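Local coordinates for glutamine amidotransferase domain-containing protein (Streptococcus mutans, PDB 3L7N), which is probably a type 1 glutamine amidotransferase, a kind of enzyme that frees the amide nitrogen of glutamine as ammonia for transfer to an acceptor, here not identified, at residues I6-F11 with Q71-L76; G15-W20 with I50-P55; G54-S59 with F65-A70. One frame throughout, in Å; residues are numbered along the deposited sequence.

The three contacts show how the parallel part of a mixed sheet is furnished on both faces and continued by loops. Neighbouring strands 2-7 and 48-51 feed contacts 1 and 2, but the helices they meet, 70-82 and 15-23, lie on opposite faces, and the contact centres are about 11 Å apart. Contact 3 ties together the loop from strand 48-51 to helix 70-82; its centre is about 7 Å from that of contact 1 and 16 Å from that of contact 2. G54 and P55 are shared by contacts 2 and 3, where strand 48-51 passes into that loop. The contacts gather round the ends of these strands, near the GxCxG turn at C91 that probably carries the glutaminase nucleophile.

Contact 1 (I6-F11 with Q71-L76); sequences ILHETF and QAEVKL
E73 meets H8 and I6 from helix 70-82, and it supplies the polar half of this contact. Its carboxylate comes up to the NE2 edge of the H8 ring and lies almost in the ring's plane, the two planes 4° apart. In that arrangement H8 NE2 donates to E73 OE1 at 2.5 Å, with an N-H...O angle of 164°, and the oxygen receives it on the syn lone pair, the side facing OE2. The chain of E73 is extended beyond CG (chi2 -160°), which carries the carboxylate from the helix to the edge of the imidazole. On the other side of that ring H8 ND1 is hydrogen-bonded to G53 O, so the imidazole is held at both nitrogens and its rotation is fixed. The CG2 branch of I6, anti to the backbone N, lies alongside the carboxylate, 3.6 Å from E73 OE1. Helix 70-82 here forms the connection of a beta-alpha-beta crossover between the parallel strands 48-51 and 86-90, and it packs across the end of strand 2-7, where I6 still belongs to the sheet and H8 has left it. Three residues on, about one turn of the helix, L76 adds the apolar half: its CD2 methyl meets I6 CD1 tip to tip at 4.0 Å. L39 also touches both I6 and E73, and L96 of helix 92-100 lies against E73.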
ATOM      1  N   ILE A   6      -6.734  -0.728  -8.445  1.00 21.92           N
ATOM      2  CA  ILE A   6      -5.993   0.092  -9.395  1.00 21.50           C
ATOM      3  C   ILE A   6      -4.541  -0.358  -9.375  1.00 23.72           C
ATOM      4  O   ILE A   6      -3.928  -0.419  -8.312  1.00 27.10           O
ATOM      5  CB  ILE A   6      -6.059   1.633  -9.017  1.00 21.20           C
ATOM      6  CG1 ILE A   6      -7.475   2.090  -8.812  1.00 18.28           C
ATOM      7  CG2 ILE A   6      -5.336   2.468 -10.031  1.00 15.12           C
ATOM      8  CD1 ILE A   6      -8.187   2.223 -10.008  1.00 23.20           C
ATOM      9  N   LEU A   7      -4.002  -0.766 -10.511  1.00 24.49           N
ATOM     10  CA  LEU A   7      -2.680  -1.374 -10.521  1.00 23.62           C
ATOM     11  C   LEU A   7      -1.755  -0.599 -11.461  1.00 25.17           C
ATOM     12  O   LEU A   7      -2.199  -0.100 -12.474  1.00 26.61           O
ATOM     13  CB  LEU A   7      -2.779  -2.808 -10.927  1.00 22.82           C
ATOM     14  CG  LEU A   7      -3.716  -3.753 -10.179  1.00 21.28           C
ATOM     15  CD1 LEU A   7      -3.576  -5.070 -10.784  1.00 19.18           C
ATOM     16  CD2 LEU A   7      -3.411  -3.823  -8.740  1.00 15.21           C
ATOM     17  N   HIS A   8      -0.505  -0.422 -11.071  1.00 25.49           N
ATOM     18  CA  HIS A   8       0.334   0.570 -11.707  1.00 28.01           C
ATOM     19  C   HIS A   8       1.573  -0.080 -12.319  1.00 29.38           C
ATOM     20  O   HIS A   8       2.401   0.601 -12.913  1.00 30.59           O
ATOM     21  CB  HIS A   8       0.826   1.631 -10.681  1.00 28.54           C
ATOM     22  CG  HIS A   8      -0.266   2.343  -9.939  1.00 27.28           C
ATOM     23  ND1 HIS A   8      -0.521   2.106  -8.597  1.00 25.70           N
ATOM     24  CD2 HIS A   8      -1.013   3.428 -10.275  1.00 25.88           C
ATOM     25  CE1 HIS A   8      -1.466   2.934  -8.179  1.00 23.94           C
ATOM     26  NE2 HIS A   8      -1.784   3.746  -9.175  1.00 24.81           N
ATOM     27  N   GLU A   9       1.776  -1.355 -12.026  1.00 29.53           N
ATOM     28  CA  GLU A   9       2.765  -2.178 -12.728  1.00 29.16           C
ATOM     29  C   GLU A   9       2.663  -3.670 -12.370  1.00 30.15           C
ATOM     30  O   GLU A   9       1.959  -4.060 -11.351  1.00 29.58           O
ATOM     31  CB  GLU A   9       4.166  -1.652 -12.561  1.00 27.98           C
ATOM     32  CG  GLU A   9       4.658  -0.885 -13.778  1.00 29.44           C
ATOM     33  CD  GLU A   9       5.023  -1.810 -14.950  1.00 37.79           C
ATOM     34  OE1 GLU A   9       4.307  -2.854 -15.186  1.00 35.29           O
ATOM     35  OE2 GLU A   9       6.058  -1.554 -15.590  1.00 40.92           O
ATOM     36  N   THR A  10       3.221  -4.516 -13.282  1.00 30.90           N
ATOM     37  CA  THR A  10       3.147  -6.030 -13.205  1.00 29.24           C
ATOM     38  C   THR A  10       3.795  -6.491 -11.917  1.00 30.26           C
ATOM     39  O   THR A  10       3.259  -7.355 -11.231  1.00 31.25           O
ATOM     40  CB  THR A  10       3.870  -6.710 -14.448  1.00 29.11           C
ATOM     41  OG1 THR A  10       5.154  -6.171 -14.592  1.00 28.36           O
ATOM     42  CG2 THR A  10       3.110  -6.415 -15.788  1.00 27.43           C
ATOM     43  N   PHE A  11       4.839  -5.766 -11.476  1.00 31.49           N
ATOM     44  CA  PHE A  11       5.491  -6.063 -10.181  1.00 31.68           C
ATOM     45  C   PHE A  11       4.872  -5.362  -8.923  1.00 33.39           C
ATOM     46  O   PHE A  11       5.377  -5.525  -7.794  1.00 36.15           O
ATOM     47  CB  PHE A  11       6.966  -5.782 -10.243  1.00 30.31           C
ATOM     48  CG  PHE A  11       7.299  -4.461 -10.808  1.00 29.01           C
ATOM     49  CD1 PHE A  11       7.492  -3.323  -9.945  1.00 30.59           C
ATOM     50  CD2 PHE A  11       7.496  -4.309 -12.197  1.00 26.33           C
ATOM     51  CE1 PHE A  11       7.852  -2.029 -10.474  1.00 26.62           C
ATOM     52  CE2 PHE A  11       7.869  -3.022 -12.769  1.00 26.38           C
ATOM     53  CZ  PHE A  11       8.043  -1.876 -11.885  1.00 30.44           C
ATOM     54  N   GLN A  71      -3.217  12.944 -11.243  1.00 32.60           N
ATOM     55  CA  GLN A  71      -4.357  13.823 -11.007  1.00 34.46           C
ATOM     56  C   GLN A  71      -5.684  13.061 -11.028  1.00 33.17           C
ATOM     57  O   GLN A  71      -6.533  13.261 -10.160  1.00 34.30           O
ATOM     58  CB  GLN A  71      -4.384  14.952 -12.039  1.00 35.92           C
ATOM     59  CG  GLN A  71      -4.302  16.346 -11.436  1.00 47.67           C
ATOM     60  CD  GLN A  71      -4.610  16.357  -9.952  1.00 62.18           C
ATOM     61  OE1 GLN A  71      -5.772  16.336  -9.546  1.00 61.84           O
ATOM     62  NE2 GLN A  71      -3.567  16.391  -9.131  1.00 61.62           N
ATOM     63  N   ALA A  72      -5.859  12.195 -12.023  1.00 32.66           N
ATOM     64  CA  ALA A  72      -7.088  11.443 -12.168  1.00 30.26           C
ATOM     65  C   ALA A  72      -7.229  10.444 -11.057  1.00 29.68           C
ATOM     66  O   ALA A  72      -8.320  10.265 -10.539  1.00 30.04           O
ATOM     67  CB  ALA A  72      -7.128  10.779 -13.465  1.00 31.19           C
ATOM     68  N   GLU A  73      -6.112   9.810 -10.638  1.00 27.36           N
ATOM     69  CA  GLU A  73      -6.184   8.896  -9.501  1.00 27.21           C
ATOM     70  C   GLU A  73      -6.536   9.594  -8.201  1.00 27.10           C
ATOM     71  O   GLU A  73      -7.456   9.098  -7.419  1.00 26.48           O
ATOM     72  CB  GLU A  73      -4.953   8.050  -9.372  1.00 25.98           C
ATOM     73  CG  GLU A  73      -4.595   7.464 -10.671  1.00 29.59           C
ATOM     74  CD  GLU A  73      -3.665   6.214 -10.602  1.00 29.49           C
ATOM     75  OE1 GLU A  73      -3.545   5.559  -9.513  1.00 23.75           O
ATOM     76  OE2 GLU A  73      -3.063   5.904 -11.679  1.00 28.88           O
ATOM     77  N   VAL A  74      -5.921  10.782  -7.978  1.00 26.84           N
ATOM     78  CA  VAL A  74      -6.301  11.646  -6.823  1.00 26.93           C
ATOM     79  C   VAL A  74      -7.821  12.013  -6.842  1.00 27.99           C
ATOM     80  O   VAL A  74      -8.548  11.785  -5.846  1.00 28.10           O
ATOM     81  CB  VAL A  74      -5.455  12.913  -6.723  1.00 27.79           C
ATOM     82  CG1 VAL A  74      -6.011  13.821  -5.633  1.00 25.71           C
ATOM     83  CG2 VAL A  74      -3.967  12.568  -6.453  1.00 22.17           C
ATOM     84  N   LYS A  75      -8.320  12.467  -7.960  1.00 28.21           N
ATOM     85  CA  LYS A  75      -9.739  12.778  -8.006  1.00 30.37           C
ATOM     86  C   LYS A  75     -10.577  11.565  -7.769  1.00 29.19           C
ATOM     87  O   LYS A  75     -11.642  11.643  -7.139  1.00 29.99           O
ATOM     88  CB  LYS A  75     -10.130  13.436  -9.315  1.00 31.80           C
ATOM     89  CG  LYS A  75      -9.372  14.686  -9.619  1.00 40.41           C
ATOM     90  CD  LYS A  75     -10.319  15.762 -10.276  1.00 54.70           C
ATOM     91  CE  LYS A  75      -9.477  16.976 -10.838  1.00 57.65           C
ATOM     92  NZ  LYS A  75      -9.979  17.349 -12.196  1.00 56.67           N
ATOM     93  N   LEU A  76     -10.149  10.424  -8.294  1.00 28.75           N
ATOM     94  CA  LEU A  76     -10.969   9.201  -8.124  1.00 27.07           C
ATOM     95  C   LEU A  76     -11.039   8.849  -6.605  1.00 27.31           C
ATOM     96  O   LEU A  76     -12.150   8.567  -6.057  1.00 26.53           O
ATOM     97  CB  LEU A  76     -10.424   8.039  -8.971  1.00 24.92           C
ATOM     98  CG  LEU A  76     -10.944   6.690  -8.607  1.00 22.77           C
ATOM     99  CD1 LEU A  76     -12.291   6.459  -9.153  1.00 21.53           C
ATOM    100  CD2 LEU A  76     -10.020   5.650  -9.087  1.00 24.73           C
TER

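Contact 2 (G15-W20 with I50-P55); sequences GAYLAW and ILMGGP
A thioether laid against a phenol is the unusual element where Y17 meets M52. The M52 side chain crosses the tyrosine ring obliquely, and its SD stands 4.7 Å from the centroid of the Y17 ring and 43° off the ring normal. This is a Met-aromatic contact with the sulfur placed obliquely to the ring, not squarely above it. The terminal CE is modelled over one face of the ring, but its place there is doubtful, because it is set too near I50 CG2. In M52 the CG lies beside the backbone N (chi1 -71°), and the chain then bends at chi2 (-64°) and again at chi3; although the CB bond is not directed at the helix, these bends bring the sulfur end to the ring. Y17 hangs from helix 15-23, the connection between the parallel strands 2-7 and 27-32, and covers the face of the central sheet opposite helix 70-82. I50, still within strand 48-51, points toward it and brings its CD1 methyl to 4.4 Å from Y17 CD1, approaching the ring obliquely. The ring therefore rests on two residues two positions apart in sequence, one in the strand and one just beyond its end. V88 and V90 of strand 86-90 touch the same tyrosine, L225 reaches it from helix 219-233, and E181 of a loop touches it as well.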
ATOM      1  N   GLY A  15      -1.182  -9.077  -4.716  1.00 26.05           N
ATOM      2  CA  GLY A  15      -0.990 -10.320  -3.882  1.00 26.13           C
ATOM      3  C   GLY A  15      -2.116 -10.723  -2.897  1.00 25.99           C
ATOM      4  O   GLY A  15      -3.249 -11.000  -3.290  1.00 27.39           O
ATOM      5  N   ALA A  16      -1.810 -10.740  -1.625  1.00 26.11           N
ATOM      6  CA  ALA A  16      -2.775 -11.218  -0.658  1.00 25.46           C
ATOM      7  C   ALA A  16      -4.061 -10.419  -0.587  1.00 25.63           C
ATOM      8  O   ALA A  16      -5.029 -10.916  -0.060  1.00 24.76           O
ATOM      9  CB  ALA A  16      -2.164 -11.324   0.693  1.00 26.68           C
ATOM     10  N   TYR A  17      -4.064  -9.134  -1.069  1.00 25.43           N
ATOM     11  CA  TYR A  17      -5.341  -8.356  -1.105  1.00 25.34           C
ATOM     12  C   TYR A  17      -6.301  -9.052  -2.058  1.00 27.48           C
ATOM     13  O   TYR A  17      -7.504  -9.255  -1.739  1.00 28.05           O
ATOM     14  CB  TYR A  17      -5.124  -6.936  -1.547  1.00 25.60           C
ATOM     15  CG  TYR A  17      -4.441  -6.051  -0.533  1.00 25.75           C
ATOM     16  CD1 TYR A  17      -5.180  -5.412   0.490  1.00 22.38           C
ATOM     17  CD2 TYR A  17      -3.043  -5.802  -0.607  1.00 25.97           C
ATOM     18  CE1 TYR A  17      -4.566  -4.534   1.404  1.00 23.41           C
ATOM     19  CE2 TYR A  17      -2.396  -4.989   0.359  1.00 24.69           C
ATOM     20  CZ  TYR A  17      -3.187  -4.344   1.358  1.00 28.01           C
ATOM     21  OH  TYR A  17      -2.592  -3.546   2.287  1.00 31.75           O
ATOM     22  N   LEU A  18      -5.758  -9.513  -3.214  1.00 28.81           N
ATOM     23  CA  LEU A  18      -6.558 -10.207  -4.199  1.00 27.81           C
ATOM     24  C   LEU A  18      -6.984 -11.532  -3.656  1.00 29.73           C
ATOM     25  O   LEU A  18      -8.173 -11.873  -3.735  1.00 30.82           O
ATOM     26  CB  LEU A  18      -5.795 -10.393  -5.496  1.00 27.28           C
ATOM     27  CG  LEU A  18      -6.604 -10.988  -6.666  1.00 25.80           C
ATOM     28  CD1 LEU A  18      -7.999 -10.362  -6.754  1.00 24.96           C
ATOM     29  CD2 LEU A  18      -5.841 -10.856  -8.047  1.00 20.63           C
ATOM     30  N   ALA A  19      -6.029 -12.292  -3.061  1.00 29.38           N
ATOM     31  CA  ALA A  19      -6.349 -13.619  -2.482  1.00 29.57           C
ATOM     32  C   ALA A  19      -7.458 -13.543  -1.437  1.00 30.13           C
ATOM     33  O   ALA A  19      -8.442 -14.315  -1.474  1.00 31.87           O
ATOM     34  CB  ALA A  19      -5.195 -14.177  -1.914  1.00 31.47           C
ATOM     35  N   TRP A  20      -7.326 -12.601  -0.527  1.00 29.80           N
ATOM     36  CA  TRP A  20      -8.375 -12.302   0.421  1.00 29.15           C
ATOM     37  C   TRP A  20      -9.652 -12.078  -0.270  1.00 28.79           C
ATOM     38  O   TRP A  20     -10.665 -12.686   0.067  1.00 28.99           O
ATOM     39  CB  TRP A  20      -8.013 -11.059   1.278  1.00 29.90           C
ATOM     40  CG  TRP A  20      -9.118 -10.685   2.218  1.00 31.87           C
ATOM     41  CD1 TRP A  20      -9.446 -11.308   3.413  1.00 31.29           C
ATOM     42  CD2 TRP A  20     -10.121  -9.690   1.996  1.00 31.48           C
ATOM     43  NE1 TRP A  20     -10.587 -10.732   3.948  1.00 31.41           N
ATOM     44  CE2 TRP A  20     -11.028  -9.745   3.100  1.00 30.36           C
ATOM     45  CE3 TRP A  20     -10.323  -8.717   0.998  1.00 28.69           C
ATOM     46  CZ2 TRP A  20     -12.127  -8.843   3.235  1.00 31.64           C
ATOM     47  CZ3 TRP A  20     -11.469  -7.829   1.117  1.00 27.40           C
ATOM     48  CH2 TRP A  20     -12.332  -7.912   2.219  1.00 26.33           C
ATOM     49  N   ILE A  50      -9.034  -0.382  -3.826  1.00 21.76           N
ATOM     50  CA  ILE A  50      -7.762  -0.695  -3.286  1.00 20.68           C
ATOM     51  C   ILE A  50      -6.802  -0.268  -4.323  1.00 22.42           C
ATOM     52  O   ILE A  50      -6.926  -0.697  -5.460  1.00 24.66           O
ATOM     53  CB  ILE A  50      -7.638  -2.221  -3.113  1.00 20.52           C
ATOM     54  CG1 ILE A  50      -8.680  -2.700  -2.156  1.00 17.66           C
ATOM     55  CG2 ILE A  50      -6.270  -2.614  -2.700  1.00 14.27           C
ATOM     56  CD1 ILE A  50      -8.626  -4.156  -1.896  1.00 20.88           C
ATOM     57  N   LEU A  51      -5.884   0.645  -3.986  1.00 22.29           N
ATOM     58  CA  LEU A  51      -4.908   1.135  -4.968  1.00 23.88           C
ATOM     59  C   LEU A  51      -3.559   0.620  -4.534  1.00 25.33           C
ATOM     60  O   LEU A  51      -3.139   0.908  -3.436  1.00 27.37           O
ATOM     61  CB  LEU A  51      -4.859   2.701  -4.985  1.00 23.02           C
ATOM     62  CG  LEU A  51      -6.111   3.546  -5.296  1.00 25.04           C
ATOM     63  CD1 LEU A  51      -6.697   4.013  -4.074  1.00 27.06           C
ATOM     64  CD2 LEU A  51      -5.824   4.762  -6.214  1.00 24.10           C
ATOM     65  N   MET A  52      -2.876  -0.135  -5.401  1.00 25.25           N
ATOM     66  CA  MET A  52      -1.595  -0.738  -5.077  1.00 25.82           C
ATOM     67  C   MET A  52      -0.402   0.169  -5.418  1.00 27.50           C
ATOM     68  O   MET A  52      -0.580   1.241  -5.942  1.00 27.96           O
ATOM     69  CB  MET A  52      -1.454  -2.061  -5.820  1.00 26.60           C
ATOM     70  CG  MET A  52      -2.369  -3.162  -5.270  1.00 23.83           C
ATOM     71  SD  MET A  52      -1.978  -3.605  -3.585  1.00 26.14           S
ATOM     72  CE  MET A  52      -3.601  -3.663  -3.120  1.00 23.97           C
ATOM     73  N   GLY A  53       0.826  -0.343  -5.198  1.00 28.19           N
ATOM     74  CA  GLY A  53       2.019   0.450  -5.279  1.00 27.86           C
ATOM     75  C   GLY A  53       2.370   0.760  -6.706  1.00 28.75           C
ATOM     76  O   GLY A  53       1.556   0.578  -7.604  1.00 29.74           O
ATOM     77  N   GLY A  54       3.561   1.295  -6.914  1.00 28.68           N
ATOM     78  CA  GLY A  54       4.006   1.600  -8.209  1.00 30.01           C
ATOM     79  C   GLY A  54       5.363   2.256  -8.245  1.00 31.73           C
ATOM     80  O   GLY A  54       5.733   2.979  -7.347  1.00 33.59           O
ATOM     81  N   PRO A  55       6.092   2.048  -9.319  1.00 33.31           N
ATOM     82  CA  PRO A  55       7.356   2.752  -9.464  1.00 33.76           C
ATOM     83  C   PRO A  55       7.203   4.336  -9.571  1.00 34.63           C
ATOM     84  O   PRO A  55       8.195   5.029  -9.488  1.00 35.81           O
ATOM     85  CB  PRO A  55       7.907   2.194 -10.789  1.00 32.94           C
ATOM     86  CG  PRO A  55       6.691   1.979 -11.612  1.00 33.56           C
ATOM     87  CD  PRO A  55       5.617   1.491 -10.615  1.00 33.41           C
TER

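Contact 3 (G54-S59 with F65-A70); sequences GPQSPS and FPYYDA
Torsions in Q56 and Y68 bring the amide chain and the ring into one stack: Q56 turns sharply at chi2 (83°), while Y68 swings CG away from its own backbone N (chi1 176°) and brings the face of its ring against that bend. The Q56 CG methylene then sits 3.7 Å from the centroid of the Y68 ring, over the face, and 3.6 Å from the centroid of the F65 ring, also over the face. One CH2 group thus makes CH-pi contacts with two aromatic rings coming from different directions. Beyond it the amide plane of Q56 lies 21° from the Y68 ring, stacked with it, and Q56 NE2 lies at the edge of the Y67 ring, 3.0 Å from Y67 OH. These residues all belong to the long loop between strand 48-51 and helix 70-82. It opens with the Gly-Gly-Pro sequence at which glutaminase domains of this family commonly place their oxyanion-hole loop, a role that is only inferred here. F65, Y67 and Y68 sit in a type I turn, F65 to Y68, with P66 at its second position, closed by Y68 N bonding to F65 O. The phenol of Y68 crosses back to the first segment: Y68 OH donates to S57 O at 2.8 Å, approaching from above the carbonyl plane. S57 OG accepts from S59 N in an ST turn, and A70 CB comes to 3.4 Å from P58 O as helix 70-82 begins. D69, just before it, caps that helix through A72 N.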
ATOM      1  N   GLY A  54       3.561   1.295  -6.914  1.00 28.68           N
ATOM      2  CA  GLY A  54       4.006   1.600  -8.209  1.00 30.01           C
ATOM      3  C   GLY A  54       5.363   2.256  -8.245  1.00 31.73           C
ATOM      4  O   GLY A  54       5.733   2.979  -7.347  1.00 33.59           O
ATOM      5  N   PRO A  55       6.092   2.048  -9.319  1.00 33.31           N
ATOM      6  CA  PRO A  55       7.356   2.752  -9.464  1.00 33.76           C
ATOM      7  C   PRO A  55       7.203   4.336  -9.571  1.00 34.63           C
ATOM      8  O   PRO A  55       8.195   5.029  -9.488  1.00 35.81           O
ATOM      9  CB  PRO A  55       7.907   2.194 -10.789  1.00 32.94           C
ATOM     10  CG  PRO A  55       6.691   1.979 -11.612  1.00 33.56           C
ATOM     11  CD  PRO A  55       5.617   1.491 -10.615  1.00 33.41           C
ATOM     12  N   GLN A  56       5.997   4.848  -9.882  1.00 33.85           N
ATOM     13  CA  GLN A  56       5.810   6.316 -10.016  1.00 32.93           C
ATOM     14  C   GLN A  56       5.772   6.957  -8.643  1.00 34.28           C
ATOM     15  O   GLN A  56       5.660   6.254  -7.582  1.00 33.87           O
ATOM     16  CB  GLN A  56       4.507   6.649 -10.743  1.00 31.85           C
ATOM     17  CG  GLN A  56       4.306   5.932 -12.053  1.00 29.09           C
ATOM     18  CD  GLN A  56       3.715   4.489 -11.883  1.00 27.13           C
ATOM     19  OE1 GLN A  56       3.668   3.920 -10.770  1.00 22.27           O
ATOM     20  NE2 GLN A  56       3.313   3.912 -12.977  1.00 28.69           N
ATOM     21  N   SER A  57       5.862   8.273  -8.640  1.00 34.77           N
ATOM     22  CA  SER A  57       5.561   9.073  -7.446  1.00 35.95           C
ATOM     23  C   SER A  57       4.210   9.748  -7.709  1.00 36.02           C
ATOM     24  O   SER A  57       3.743   9.781  -8.899  1.00 36.73           O
ATOM     25  CB  SER A  57       6.665  10.154  -7.236  1.00 35.56           C
ATOM     26  OG  SER A  57       6.417  11.315  -8.072  1.00 37.16           O
ATOM     27  N   PRO A  58       3.579  10.371  -6.641  1.00 34.78           N
ATOM     28  CA  PRO A  58       2.322  11.094  -6.933  1.00 32.86           C
ATOM     29  C   PRO A  58       2.558  12.288  -7.811  1.00 33.26           C
ATOM     30  O   PRO A  58       1.630  12.938  -8.197  1.00 34.18           O
ATOM     31  CB  PRO A  58       1.850  11.533  -5.578  1.00 29.90           C
ATOM     32  CG  PRO A  58       2.431  10.598  -4.671  1.00 30.21           C
ATOM     33  CD  PRO A  58       3.761  10.194  -5.201  1.00 33.04           C
ATOM     34  N   SER A  59       3.796  12.588  -8.125  1.00 34.44           N
ATOM     35  CA  SER A  59       4.032  13.756  -8.980  1.00 36.72           C
ATOM     36  C   SER A  59       4.694  13.437 -10.279  1.00 36.86           C
ATOM     37  O   SER A  59       4.869  14.319 -11.088  1.00 38.33           O
ATOM     38  CB  SER A  59       4.817  14.854  -8.247  1.00 36.41           C
ATOM     39  OG  SER A  59       6.086  14.370  -7.876  1.00 36.70           O
ATOM     40  N   PHE A  65       5.750   8.523 -17.829  1.00 41.65           N
ATOM     41  CA  PHE A  65       4.891   7.353 -17.805  1.00 37.17           C
ATOM     42  C   PHE A  65       3.654   7.664 -18.526  1.00 36.27           C
ATOM     43  O   PHE A  65       2.692   8.119 -17.902  1.00 37.21           O
ATOM     44  CB  PHE A  65       4.506   7.024 -16.370  1.00 37.01           C
ATOM     45  CG  PHE A  65       5.645   6.572 -15.518  1.00 36.43           C
ATOM     46  CD1 PHE A  65       6.119   5.238 -15.582  1.00 36.60           C
ATOM     47  CD2 PHE A  65       6.227   7.444 -14.601  1.00 38.15           C
ATOM     48  CE1 PHE A  65       7.194   4.804 -14.747  1.00 35.49           C
ATOM     49  CE2 PHE A  65       7.310   7.033 -13.769  1.00 33.36           C
ATOM     50  CZ  PHE A  65       7.788   5.724 -13.841  1.00 36.76           C
ATOM     51  N   PRO A  66       3.629   7.445 -19.863  1.00 33.56           N
ATOM     52  CA  PRO A  66       2.651   8.143 -20.662  1.00 32.55           C
ATOM     53  C   PRO A  66       1.175   7.761 -20.329  1.00 33.63           C
ATOM     54  O   PRO A  66       0.205   8.452 -20.828  1.00 33.41           O
ATOM     55  CB  PRO A  66       3.008   7.727 -22.057  1.00 32.35           C
ATOM     56  CG  PRO A  66       4.362   7.415 -22.015  1.00 28.43           C
ATOM     57  CD  PRO A  66       4.705   6.934 -20.676  1.00 31.78           C
ATOM     58  N   TYR A  67       0.999   6.676 -19.518  1.00 32.82           N
ATOM     59  CA  TYR A  67      -0.369   6.085 -19.196  1.00 33.06           C
ATOM     60  C   TYR A  67      -0.842   6.513 -17.824  1.00 33.16           C
ATOM     61  O   TYR A  67      -1.969   6.233 -17.424  1.00 35.32           O
ATOM     62  CB  TYR A  67      -0.294   4.573 -19.219  1.00 31.62           C
ATOM     63  CG  TYR A  67       0.803   4.022 -18.283  1.00 33.84           C
ATOM     64  CD1 TYR A  67       0.586   3.918 -16.908  1.00 33.17           C
ATOM     65  CD2 TYR A  67       2.092   3.677 -18.778  1.00 34.77           C
ATOM     66  CE1 TYR A  67       1.579   3.476 -16.051  1.00 28.67           C
ATOM     67  CE2 TYR A  67       3.070   3.208 -17.926  1.00 31.49           C
ATOM     68  CZ  TYR A  67       2.799   3.132 -16.550  1.00 30.93           C
ATOM     69  OH  TYR A  67       3.754   2.694 -15.679  1.00 32.97           O
ATOM     70  N   TYR A  68       0.038   7.138 -17.090  1.00 32.62           N
ATOM     71  CA  TYR A  68      -0.173   7.425 -15.686  1.00 32.96           C
ATOM     72  C   TYR A  68      -0.692   8.803 -15.530  1.00 32.75           C
ATOM     73  O   TYR A  68      -0.088   9.718 -16.000  1.00 33.65           O
ATOM     74  CB  TYR A  68       1.158   7.344 -15.005  1.00 33.82           C
ATOM     75  CG  TYR A  68       1.153   7.708 -13.580  1.00 33.92           C
ATOM     76  CD1 TYR A  68       1.900   8.761 -13.126  1.00 30.50           C
ATOM     77  CD2 TYR A  68       0.449   6.949 -12.655  1.00 31.40           C
ATOM     78  CE1 TYR A  68       1.932   9.064 -11.821  1.00 32.54           C
ATOM     79  CE2 TYR A  68       0.492   7.235 -11.356  1.00 33.31           C
ATOM     80  CZ  TYR A  68       1.229   8.284 -10.926  1.00 33.36           C
ATOM     81  OH  TYR A  68       1.259   8.577  -9.585  1.00 37.44           O
ATOM     82  N   ASP A  69      -1.787   8.961 -14.812  1.00 32.74           N
ATOM     83  CA  ASP A  69      -2.396  10.293 -14.590  1.00 32.87           C
ATOM     84  C   ASP A  69      -2.709  10.452 -13.084  1.00 31.84           C
ATOM     85  O   ASP A  69      -3.757  10.026 -12.607  1.00 31.71           O
ATOM     86  CB  ASP A  69      -3.651  10.408 -15.430  1.00 34.39           C
ATOM     87  CG  ASP A  69      -4.294  11.780 -15.375  1.00 39.45           C
ATOM     88  OD1 ASP A  69      -3.966  12.595 -14.492  1.00 44.06           O
ATOM     89  OD2 ASP A  69      -5.174  12.034 -16.230  1.00 47.50           O
ATOM     90  N   ALA A  70      -1.722  10.951 -12.330  1.00 32.15           N
ATOM     91  CA  ALA A  70      -1.821  11.025 -10.871  1.00 30.99           C
ATOM     92  C   ALA A  70      -2.991  11.878 -10.483  1.00 31.62           C
ATOM     93  O   ALA A  70      -3.708  11.571  -9.553  1.00 31.85           O
ATOM     94  CB  ALA A  70      -0.628  11.548 -10.325  1.00 29.79           C
TER